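Local coordinates for hexokinase (Schistosoma mansoni, PDB 1BDG), which catalyses the ATP-dependent phosphorylation of hexoses such as glucose to hexose 6-phosphates, the first step of glycolysis, at residues K52-Y57 with P146-G151; F141-P146 with A155-W160. One frame throughout, in Å; residues are numbered along the deposited sequence.

How the contacts relate
Contacts 1 and 2 lie side by side, their centres about 9 Å apart, and share Pro146, a residue of the glucose pocket whose side chain is about 4 Å from the sugar between nearest atoms. They use one β-hairpin: its first strand, 147-150, faces strand 54-55 in contact 1, while 155-160, carrying the second strand and the loop after it, meets the end of strand 137-143 in contact 2. Val148 N and Thr156 O, 2.8 Å apart in a probable hydrogen bond, tie the strands together. Phe54 CZ also reaches Val158 CG2 at 3.6 Å, just past the second strand. Both contacts reach the glucose through Pro146; contact 2 adds Ser144 and Phe145.

Contact 1. Residues K52-Y57 with P146-G151; sequences KMFPSY and PCVQKG
Phe54 to Tyr57 runs alongside Pro146 to Gly151 in roughly the same direction, the end-to-end lines 27° apart. The two backbones draw near at Ser56 and Gln149, whose CA atoms are 5.6 Å apart, and at Tyr57 and Gly151, with CA atoms 5.5 Å apart, yet no direct hydrogen bond crosses between the segments. A water does the bridging instead: it donates to Pro55 O and accepts from Gln149 N, at 2.8 and 2.7 Å. The Phe54 ring packs against Pro146 and Val148. With CG anti to its own carbonyl carbon (chi1 -57°), the side chain lies next to the proline and points the same way, CE2 touching Pro146 CB at 3.6 Å. Val148 crosses it at about a right angle and meets CE1 with CG2. Cys147 O sits over one face of the ring, 3.5 Å from Phe54 CG, and the CB of Lys52 lies over the opposite face, so the ring is held between backbone and aliphatic carbon. Gln149 bends at chi2 (-68°), laying CG against Ser56 CA at 3.7 Å and letting NE2 make a weak hydrogen bond to Gly151 O. At the far end the Tyr57 ring packs on the backbone of Gly151: the glycine N lies over one face, and its CA makes a CH-pi contact 4.2 Å from the ring centroid. Strand 54-55 is an edge strand of the six-stranded sheet that includes strands of the large subdomain, and Ser56 OG is hydrogen-bonded to Val245 O of its neighbour 243-247. Strand 147-150 instead pairs with 154-157. The arrangement is thus an interface between lobes in the two-lobed hexokinase fold, setting a small-subdomain β-hairpin against the edge of the large-lobe sheet, with Pro146 at the glucose pocket.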
ATOM      1  N   LYS A  52     -12.189  -8.626  -1.054  1.00 14.71           N
ATOM      2  CA  LYS A  52     -12.643  -8.893  -2.422  1.00 15.75           C
ATOM      3  C   LYS A  52     -11.988  -9.950  -3.287  1.00 17.17           C
ATOM      4  O   LYS A  52     -12.648 -10.473  -4.185  1.00 18.82           O
ATOM      5  CB  LYS A  52     -12.731  -7.594  -3.204  1.00 14.16           C
ATOM      6  CG  LYS A  52     -13.732  -6.633  -2.611  1.00 17.53           C
ATOM      7  CD  LYS A  52     -15.113  -7.223  -2.654  1.00 17.71           C
ATOM      8  CE  LYS A  52     -15.918  -6.813  -1.461  1.00 18.08           C
ATOM      9  NZ  LYS A  52     -17.169  -7.613  -1.418  1.00 20.93           N
ATOM     10  N   MET A  53     -10.688 -10.190  -3.091  1.00 16.97           N
ATOM     11  CA  MET A  53      -9.937 -11.209  -3.829  1.00 15.21           C
ATOM     12  C   MET A  53     -10.093 -11.132  -5.336  1.00 16.61           C
ATOM     13  O   MET A  53     -10.276 -12.167  -5.988  1.00 15.81           O
ATOM     14  CB  MET A  53     -10.370 -12.613  -3.384  1.00 16.76           C
ATOM     15  CG  MET A  53     -10.309 -12.877  -1.901  1.00 17.52           C
ATOM     16  SD  MET A  53      -8.654 -12.883  -1.288  1.00 16.99           S
ATOM     17  CE  MET A  53      -8.367 -14.536  -1.301  1.00 19.32           C
ATOM     18  N   PHE A  54      -9.947  -9.935  -5.902  1.00 15.98           N
ATOM     19  CA  PHE A  54     -10.102  -9.758  -7.346  1.00 13.95           C
ATOM     20  C   PHE A  54      -9.064 -10.516  -8.174  1.00 14.66           C
ATOM     21  O   PHE A  54      -7.861 -10.269  -8.033  1.00 15.62           O
ATOM     22  CB  PHE A  54      -9.987  -8.281  -7.740  1.00 14.25           C
ATOM     23  CG  PHE A  54     -10.956  -7.373  -7.056  1.00 13.18           C
ATOM     24  CD1 PHE A  54     -12.292  -7.358  -7.423  1.00 11.37           C
ATOM     25  CD2 PHE A  54     -10.518  -6.479  -6.087  1.00 10.85           C
ATOM     26  CE1 PHE A  54     -13.180  -6.453  -6.834  1.00  9.95           C
ATOM     27  CE2 PHE A  54     -11.392  -5.584  -5.503  1.00 11.23           C
ATOM     28  CZ  PHE A  54     -12.728  -5.569  -5.880  1.00  9.74           C
ATOM     29  N   PRO A  55      -9.503 -11.465  -9.025  1.00 13.68           N
ATOM     30  CA  PRO A  55      -8.515 -12.176  -9.834  1.00 11.06           C
ATOM     31  C   PRO A  55      -7.967 -11.159 -10.827  1.00 11.49           C
ATOM     32  O   PRO A  55      -8.715 -10.336 -11.358  1.00 11.53           O
ATOM     33  CB  PRO A  55      -9.352 -13.244 -10.534  1.00  9.92           C
ATOM     34  CG  PRO A  55     -10.695 -12.619 -10.618  1.00 11.95           C
ATOM     35  CD  PRO A  55     -10.852 -11.998  -9.266  1.00 12.27           C
ATOM     36  N   SER A  56      -6.650 -11.159 -11.000  1.00 11.59           N
ATOM     37  CA  SER A  56      -5.984 -10.234 -11.907  1.00 10.08           C
ATOM     38  C   SER A  56      -5.852 -10.782 -13.338  1.00 11.33           C
ATOM     39  O   SER A  56      -5.426 -10.066 -14.249  1.00 12.49           O
ATOM     40  CB  SER A  56      -4.600  -9.940 -11.361  1.00  8.59           C
ATOM     41  OG  SER A  56      -3.818 -11.118 -11.429  1.00  9.99           O
ATOM     42  N   TYR A  57      -6.196 -12.054 -13.523  1.00 10.07           N
ATOM     43  CA  TYR A  57      -6.087 -12.722 -14.813  1.00 10.27           C
ATOM     44  C   TYR A  57      -4.646 -12.883 -15.310  1.00 10.88           C
ATOM     45  O   TYR A  57      -4.407 -13.150 -16.484  1.00  9.53           O
ATOM     46  CB  TYR A  57      -6.988 -12.071 -15.862  1.00 11.77           C
ATOM     47  CG  TYR A  57      -8.418 -12.529 -15.782  1.00 11.23           C
ATOM     48  CD1 TYR A  57      -9.329 -11.883 -14.969  1.00 10.84           C
ATOM     49  CD2 TYR A  57      -8.848 -13.627 -16.503  1.00 13.84           C
ATOM     50  CE1 TYR A  57     -10.634 -12.317 -14.871  1.00 13.31           C
ATOM     51  CE2 TYR A  57     -10.150 -14.076 -16.410  1.00 15.81           C
ATOM     52  CZ  TYR A  57     -11.047 -13.417 -15.590  1.00 13.30           C
ATOM     53  OH  TYR A  57     -12.350 -13.862 -15.489  1.00 14.36           O
ATOM     54  N   PRO A 146      -8.492  -1.036  -6.501  1.00 17.48           N
ATOM     55  CA  PRO A 146      -9.306  -2.237  -6.697  1.00 18.95           C
ATOM     56  C   PRO A 146     -10.066  -2.110  -7.994  1.00 18.38           C
ATOM     57  O   PRO A 146     -10.771  -1.126  -8.208  1.00 17.04           O
ATOM     58  CB  PRO A 146     -10.258  -2.197  -5.508  1.00 18.55           C
ATOM     59  CG  PRO A 146     -10.454  -0.743  -5.297  1.00 18.97           C
ATOM     60  CD  PRO A 146      -9.050  -0.210  -5.416  1.00 18.24           C
ATOM     61  N   CYS A 147      -9.877  -3.087  -8.871  1.00 18.59           N
ATOM     62  CA  CYS A 147     -10.545  -3.135 -10.173  1.00 17.32           C
ATOM     63  C   CYS A 147     -11.016  -4.561 -10.415  1.00 16.68           C
ATOM     64  O   CYS A 147     -10.401  -5.514  -9.945  1.00 16.72           O
ATOM     65  CB  CYS A 147      -9.575  -2.769 -11.311  1.00 17.77           C
ATOM     66  SG  CYS A 147      -8.891  -1.107 -11.318  1.00 17.32           S
ATOM     67  N   VAL A 148     -12.120  -4.699 -11.128  1.00 17.06           N
ATOM     68  CA  VAL A 148     -12.664  -6.007 -11.496  1.00 16.13           C
ATOM     69  C   VAL A 148     -12.032  -6.296 -12.857  1.00 16.78           C
ATOM     70  O   VAL A 148     -12.393  -5.675 -13.860  1.00 18.98           O
ATOM     71  CB  VAL A 148     -14.183  -5.936 -11.679  1.00 14.14           C
ATOM     72  CG1 VAL A 148     -14.703  -7.223 -12.236  1.00 12.32           C
ATOM     73  CG2 VAL A 148     -14.853  -5.581 -10.386  1.00 10.40           C
ATOM     74  N   GLN A 149     -11.052  -7.186 -12.883  1.00 19.08           N
ATOM     75  CA  GLN A 149     -10.364  -7.522 -14.123  1.00 18.55           C
ATOM     76  C   GLN A 149     -11.198  -8.434 -14.991  1.00 20.68           C
ATOM     77  O   GLN A 149     -11.682  -9.467 -14.517  1.00 21.25           O
ATOM     78  CB  GLN A 149      -9.039  -8.235 -13.829  1.00 18.20           C
ATOM     79  CG  GLN A 149      -7.973  -7.380 -13.154  1.00 18.07           C
ATOM     80  CD  GLN A 149      -7.438  -6.275 -14.050  1.00 16.29           C
ATOM     81  OE1 GLN A 149      -7.272  -5.144 -13.612  1.00 15.28           O
ATOM     82  NE2 GLN A 149      -7.180  -6.596 -15.311  1.00 16.39           N
ATOM     83  N   LYS A 150     -11.396  -8.034 -16.244  1.00 20.22           N
ATOM     84  CA  LYS A 150     -12.107  -8.854 -17.221  1.00 19.19           C
ATOM     85  C   LYS A 150     -10.969  -9.049 -18.207  1.00 19.67           C
ATOM     86  O   LYS A 150     -10.897  -8.378 -19.238  1.00 22.60           O
ATOM     87  CB  LYS A 150     -13.243  -8.075 -17.889  1.00 20.75           C
ATOM     88  CG  LYS A 150     -14.604  -8.773 -17.840  1.00 22.70           C
ATOM     89  CD  LYS A 150     -15.276  -8.820 -19.208  1.00 24.30           C
ATOM     90  CE  LYS A 150     -15.654  -7.433 -19.735  1.00 25.58           C
ATOM     91  NZ  LYS A 150     -16.369  -7.506 -21.045  1.00 23.10           N
ATOM     92  N   GLY A 151     -10.040  -9.930 -17.865  1.00 17.59           N
ATOM     93  CA  GLY A 151      -8.883 -10.123 -18.708  1.00 14.54           C
ATOM     94  C   GLY A 151      -7.959  -8.991 -18.309  1.00 16.59           C
ATOM     95  O   GLY A 151      -8.377  -8.093 -17.567  1.00 16.06           O
TER
HETATM   96  O   HOH W   1     -11.303  -9.303 -11.281  1.00 14.44           O

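Contact 2. Residues F141-P146 with A155-W160; sequences FTFSFP and ATLVRW. With GLC (alpha-D-glucopyranose), chain B.
Val158 N donates a nearly straight hydrogen bond to Pro146 O (2.9 Å, 163° at the hydrogen), linking the two segments just beyond strand 154-157. Val158 CG2 packs near the same oxygen, and Pro146 CG rests 3.9 Å from Arg159 CG, the two side chains crossing at about a right angle. Arg159 NH2 forms a salt bridge with Glu255 and a hydrogen bond with Gln280, both in the large subdomain. Deeper in, Phe143, Phe145 and Trp160 form an aromatic cluster. The six-membered ring of Trp160 turns its edge to the face of Phe145 in a T-shaped pair, planes at 88° and centroids 4.8 Å apart. Phe143, swung with CG anti to its N (chi1 -168°), brings CZ to Trp160 CZ3 at 3.7 Å in an oblique approach. Leu157 CD1 fills the corner between Phe143 CE2 and Phe145 CB. Trp160 NE1 is hydrogen-bonded to Ala166 O. Substrate-binding Ser144 centres an inverse gamma turn; its O lies 3.2 Å from glucose O3, and Pro146 CD lies 3.7 Å from glucose O2. Phe143 and Trp160 thus pack against Phe145 of the Ser144-Phe145-Pro146 loop, which leaves strand 137-143 to line one wall of the hexokinase glucose-binding site.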
ATOM      1  N   PHE A 141      -0.108  -0.587 -17.455  1.00 19.56           N
ATOM      2  CA  PHE A 141      -0.648   0.378 -16.505  1.00 17.26           C
ATOM      3  C   PHE A 141      -0.767  -0.181 -15.080  1.00 19.22           C
ATOM      4  O   PHE A 141      -1.616  -1.031 -14.802  1.00 20.45           O
ATOM      5  CB  PHE A 141      -2.014   0.853 -17.008  1.00 12.57           C
ATOM      6  CG  PHE A 141      -2.537   2.102 -16.344  1.00 11.74           C
ATOM      7  CD1 PHE A 141      -1.686   3.002 -15.703  1.00  8.50           C
ATOM      8  CD2 PHE A 141      -3.900   2.397 -16.394  1.00  8.51           C
ATOM      9  CE1 PHE A 141      -2.197   4.170 -15.129  1.00  7.81           C
ATOM     10  CE2 PHE A 141      -4.410   3.554 -15.827  1.00  3.92           C
ATOM     11  CZ  PHE A 141      -3.566   4.438 -15.197  1.00  8.49           C
ATOM     12  N   THR A 142       0.118   0.257 -14.188  1.00 20.51           N
ATOM     13  CA  THR A 142       0.065  -0.158 -12.792  1.00 19.11           C
ATOM     14  C   THR A 142      -0.900   0.800 -12.130  1.00 19.75           C
ATOM     15  O   THR A 142      -0.517   1.918 -11.784  1.00 20.49           O
ATOM     16  CB  THR A 142       1.429  -0.010 -12.129  1.00 19.08           C
ATOM     17  OG1 THR A 142       2.304  -1.015 -12.638  1.00 21.86           O
ATOM     18  CG2 THR A 142       1.327  -0.137 -10.628  1.00 19.61           C
ATOM     19  N   PHE A 143      -2.163   0.399 -12.040  1.00 19.93           N
ATOM     20  CA  PHE A 143      -3.203   1.231 -11.434  1.00 19.85           C
ATOM     21  C   PHE A 143      -3.436   0.696 -10.022  1.00 20.58           C
ATOM     22  O   PHE A 143      -4.140  -0.295  -9.835  1.00 22.09           O
ATOM     23  CB  PHE A 143      -4.480   1.137 -12.262  1.00 16.72           C
ATOM     24  CG  PHE A 143      -5.518   2.158 -11.904  1.00 18.34           C
ATOM     25  CD1 PHE A 143      -5.183   3.511 -11.800  1.00 18.74           C
ATOM     26  CD2 PHE A 143      -6.847   1.781 -11.727  1.00 16.90           C
ATOM     27  CE1 PHE A 143      -6.163   4.474 -11.533  1.00 18.11           C
ATOM     28  CE2 PHE A 143      -7.829   2.725 -11.461  1.00 17.80           C
ATOM     29  CZ  PHE A 143      -7.486   4.081 -11.366  1.00 20.65           C
ATOM     30  N   SER A 144      -2.833   1.350  -9.035  1.00 20.92           N
ATOM     31  CA  SER A 144      -2.923   0.932  -7.641  1.00 20.95           C
ATOM     32  C   SER A 144      -4.308   1.010  -7.014  1.00 21.78           C
ATOM     33  O   SER A 144      -4.448   1.580  -5.924  1.00 24.45           O
ATOM     34  CB  SER A 144      -1.980   1.779  -6.788  1.00 19.56           C
ATOM     35  OG  SER A 144      -0.732   1.951  -7.418  1.00 19.41           O
ATOM     36  N   PHE A 145      -5.330   0.425  -7.628  1.00 19.38           N
ATOM     37  CA  PHE A 145      -6.653   0.494  -7.023  1.00 18.38           C
ATOM     38  C   PHE A 145      -7.438  -0.775  -7.295  1.00 17.09           C
ATOM     39  O   PHE A 145      -7.087  -1.543  -8.191  1.00 16.00           O
ATOM     40  CB  PHE A 145      -7.414   1.734  -7.528  1.00 16.27           C
ATOM     41  CG  PHE A 145      -6.816   3.041  -7.075  1.00 14.63           C
ATOM     42  CD1 PHE A 145      -7.024   3.507  -5.786  1.00 13.27           C
ATOM     43  CD2 PHE A 145      -5.995   3.775  -7.920  1.00 12.93           C
ATOM     44  CE1 PHE A 145      -6.419   4.673  -5.355  1.00 11.79           C
ATOM     45  CE2 PHE A 145      -5.391   4.938  -7.488  1.00 11.90           C
ATOM     46  CZ  PHE A 145      -5.602   5.383  -6.210  1.00 11.99           C
ATOM     47  N   PRO A 146      -8.492  -1.036  -6.501  1.00 17.48           N
ATOM     48  CA  PRO A 146      -9.306  -2.237  -6.697  1.00 18.95           C
ATOM     49  C   PRO A 146     -10.066  -2.110  -7.994  1.00 18.38           C
ATOM     50  O   PRO A 146     -10.771  -1.126  -8.208  1.00 17.04           O
ATOM     51  CB  PRO A 146     -10.258  -2.197  -5.508  1.00 18.55           C
ATOM     52  CG  PRO A 146     -10.454  -0.743  -5.297  1.00 18.97           C
ATOM     53  CD  PRO A 146      -9.050  -0.210  -5.416  1.00 18.24           C
ATOM     54  N   ALA A 155     -10.123  -3.298 -17.337  1.00 15.68           N
ATOM     55  CA  ALA A 155     -10.151  -3.218 -15.880  1.00 13.73           C
ATOM     56  C   ALA A 155     -11.157  -2.168 -15.458  1.00 16.13           C
ATOM     57  O   ALA A 155     -11.184  -1.082 -16.035  1.00 18.88           O
ATOM     58  CB  ALA A 155      -8.796  -2.866 -15.357  1.00  8.88           C
ATOM     59  N   THR A 156     -11.991  -2.486 -14.470  1.00 17.02           N
ATOM     60  CA  THR A 156     -13.004  -1.546 -14.000  1.00 17.46           C
ATOM     61  C   THR A 156     -12.737  -1.107 -12.550  1.00 19.15           C
ATOM     62  O   THR A 156     -12.524  -1.937 -11.672  1.00 19.64           O
ATOM     63  CB  THR A 156     -14.441  -2.149 -14.154  1.00 15.72           C
ATOM     64  OG1 THR A 156     -14.696  -2.445 -15.540  1.00 17.01           O
ATOM     65  CG2 THR A 156     -15.505  -1.165 -13.685  1.00 12.96           C
ATOM     66  N   LEU A 157     -12.690   0.200 -12.315  1.00 19.43           N
ATOM     67  CA  LEU A 157     -12.461   0.723 -10.979  1.00 18.41           C
ATOM     68  C   LEU A 157     -13.664   0.332 -10.135  1.00 19.15           C
ATOM     69  O   LEU A 157     -14.803   0.419 -10.604  1.00 20.43           O
ATOM     70  CB  LEU A 157     -12.322   2.256 -11.002  1.00 16.60           C
ATOM     71  CG  LEU A 157     -12.014   2.934  -9.649  1.00 19.73           C
ATOM     72  CD1 LEU A 157     -10.631   2.521  -9.125  1.00 17.98           C
ATOM     73  CD2 LEU A 157     -12.069   4.442  -9.764  1.00 15.67           C
ATOM     74  N   VAL A 158     -13.410  -0.183  -8.938  1.00 19.68           N
ATOM     75  CA  VAL A 158     -14.478  -0.546  -8.020  1.00 17.90           C
ATOM     76  C   VAL A 158     -14.682   0.676  -7.127  1.00 20.28           C
ATOM     77  O   VAL A 158     -15.813   1.115  -6.897  1.00 22.18           O
ATOM     78  CB  VAL A 158     -14.110  -1.751  -7.163  1.00 17.55           C
ATOM     79  CG1 VAL A 158     -15.236  -2.068  -6.204  1.00 18.10           C
ATOM     80  CG2 VAL A 158     -13.835  -2.941  -8.041  1.00 19.57           C
ATOM     81  N   ARG A 159     -13.585   1.245  -6.645  1.00 20.56           N
ATOM     82  CA  ARG A 159     -13.670   2.428  -5.811  1.00 21.92           C
ATOM     83  C   ARG A 159     -12.305   3.082  -5.634  1.00 22.19           C
ATOM     84  O   ARG A 159     -11.278   2.454  -5.863  1.00 21.37           O
ATOM     85  CB  ARG A 159     -14.289   2.087  -4.452  1.00 22.99           C
ATOM     86  CG  ARG A 159     -13.462   1.137  -3.609  1.00 23.52           C
ATOM     87  CD  ARG A 159     -14.236   0.699  -2.379  1.00 23.15           C
ATOM     88  NE  ARG A 159     -13.355   0.093  -1.399  1.00 22.22           N
ATOM     89  CZ  ARG A 159     -13.757  -0.441  -0.255  1.00 23.69           C
ATOM     90  NH1 ARG A 159     -15.034  -0.457   0.087  1.00 23.88           N
ATOM     91  NH2 ARG A 159     -12.862  -0.969   0.554  1.00 24.42           N
ATOM     92  N   TRP A 160     -12.308   4.373  -5.315  1.00 21.40           N
ATOM     93  CA  TRP A 160     -11.072   5.105  -5.116  1.00 21.05           C
ATOM     94  C   TRP A 160     -10.691   4.922  -3.665  1.00 21.96           C
ATOM     95  O   TRP A 160     -11.546   5.062  -2.771  1.00 23.03           O
ATOM     96  CB  TRP A 160     -11.256   6.613  -5.351  1.00 20.11           C
ATOM     97  CG  TRP A 160     -11.185   7.133  -6.776  1.00 19.40           C
ATOM     98  CD1 TRP A 160     -12.148   7.842  -7.409  1.00 19.25           C
ATOM     99  CD2 TRP A 160     -10.069   7.081  -7.684  1.00 17.91           C
ATOM    100  NE1 TRP A 160     -11.709   8.244  -8.641  1.00 19.35           N
ATOM    101  CE2 TRP A 160     -10.435   7.794  -8.836  1.00 17.54           C
ATOM    102  CE3 TRP A 160      -8.794   6.504  -7.628  1.00 19.20           C
ATOM    103  CZ2 TRP A 160      -9.573   7.954  -9.935  1.00 18.04           C
ATOM    104  CZ3 TRP A 160      -7.932   6.666  -8.726  1.00 19.45           C
ATOM    105  CH2 TRP A 160      -8.328   7.383  -9.857  1.00 17.38           C
TER
HETATM  106  C1  GLC B 501      -4.475   0.866  -1.632  1.00 16.07           C
HETATM  107  C2  GLC B 501      -5.161   0.429  -2.926  1.00 14.99           C
HETATM  108  C3  GLC B 501      -4.604  -0.903  -3.375  1.00 14.22           C
HETATM  109  C4  GLC B 501      -3.095  -0.804  -3.513  1.00 13.69           C
HETATM  110  C5  GLC B 501      -2.499  -0.361  -2.195  1.00 10.91           C
HETATM  111  C6  GLC B 501      -0.996  -0.178  -2.276  1.00 12.85           C
HETATM  112  O1  GLC B 501      -4.689  -0.118  -0.677  1.00 18.87           O
HETATM  113  O2  GLC B 501      -6.568   0.298  -2.729  1.00 13.02           O
HETATM  114  O3  GLC B 501      -5.169  -1.277  -4.623  1.00 14.67           O
HETATM  115  O4  GLC B 501      -2.565  -2.052  -3.893  1.00 13.59           O
HETATM  116  O5  GLC B 501      -3.056   0.904  -1.830  1.00 12.68           O
HETATM  117  O6  GLC B 501      -0.658   1.106  -2.757  1.00 11.31           O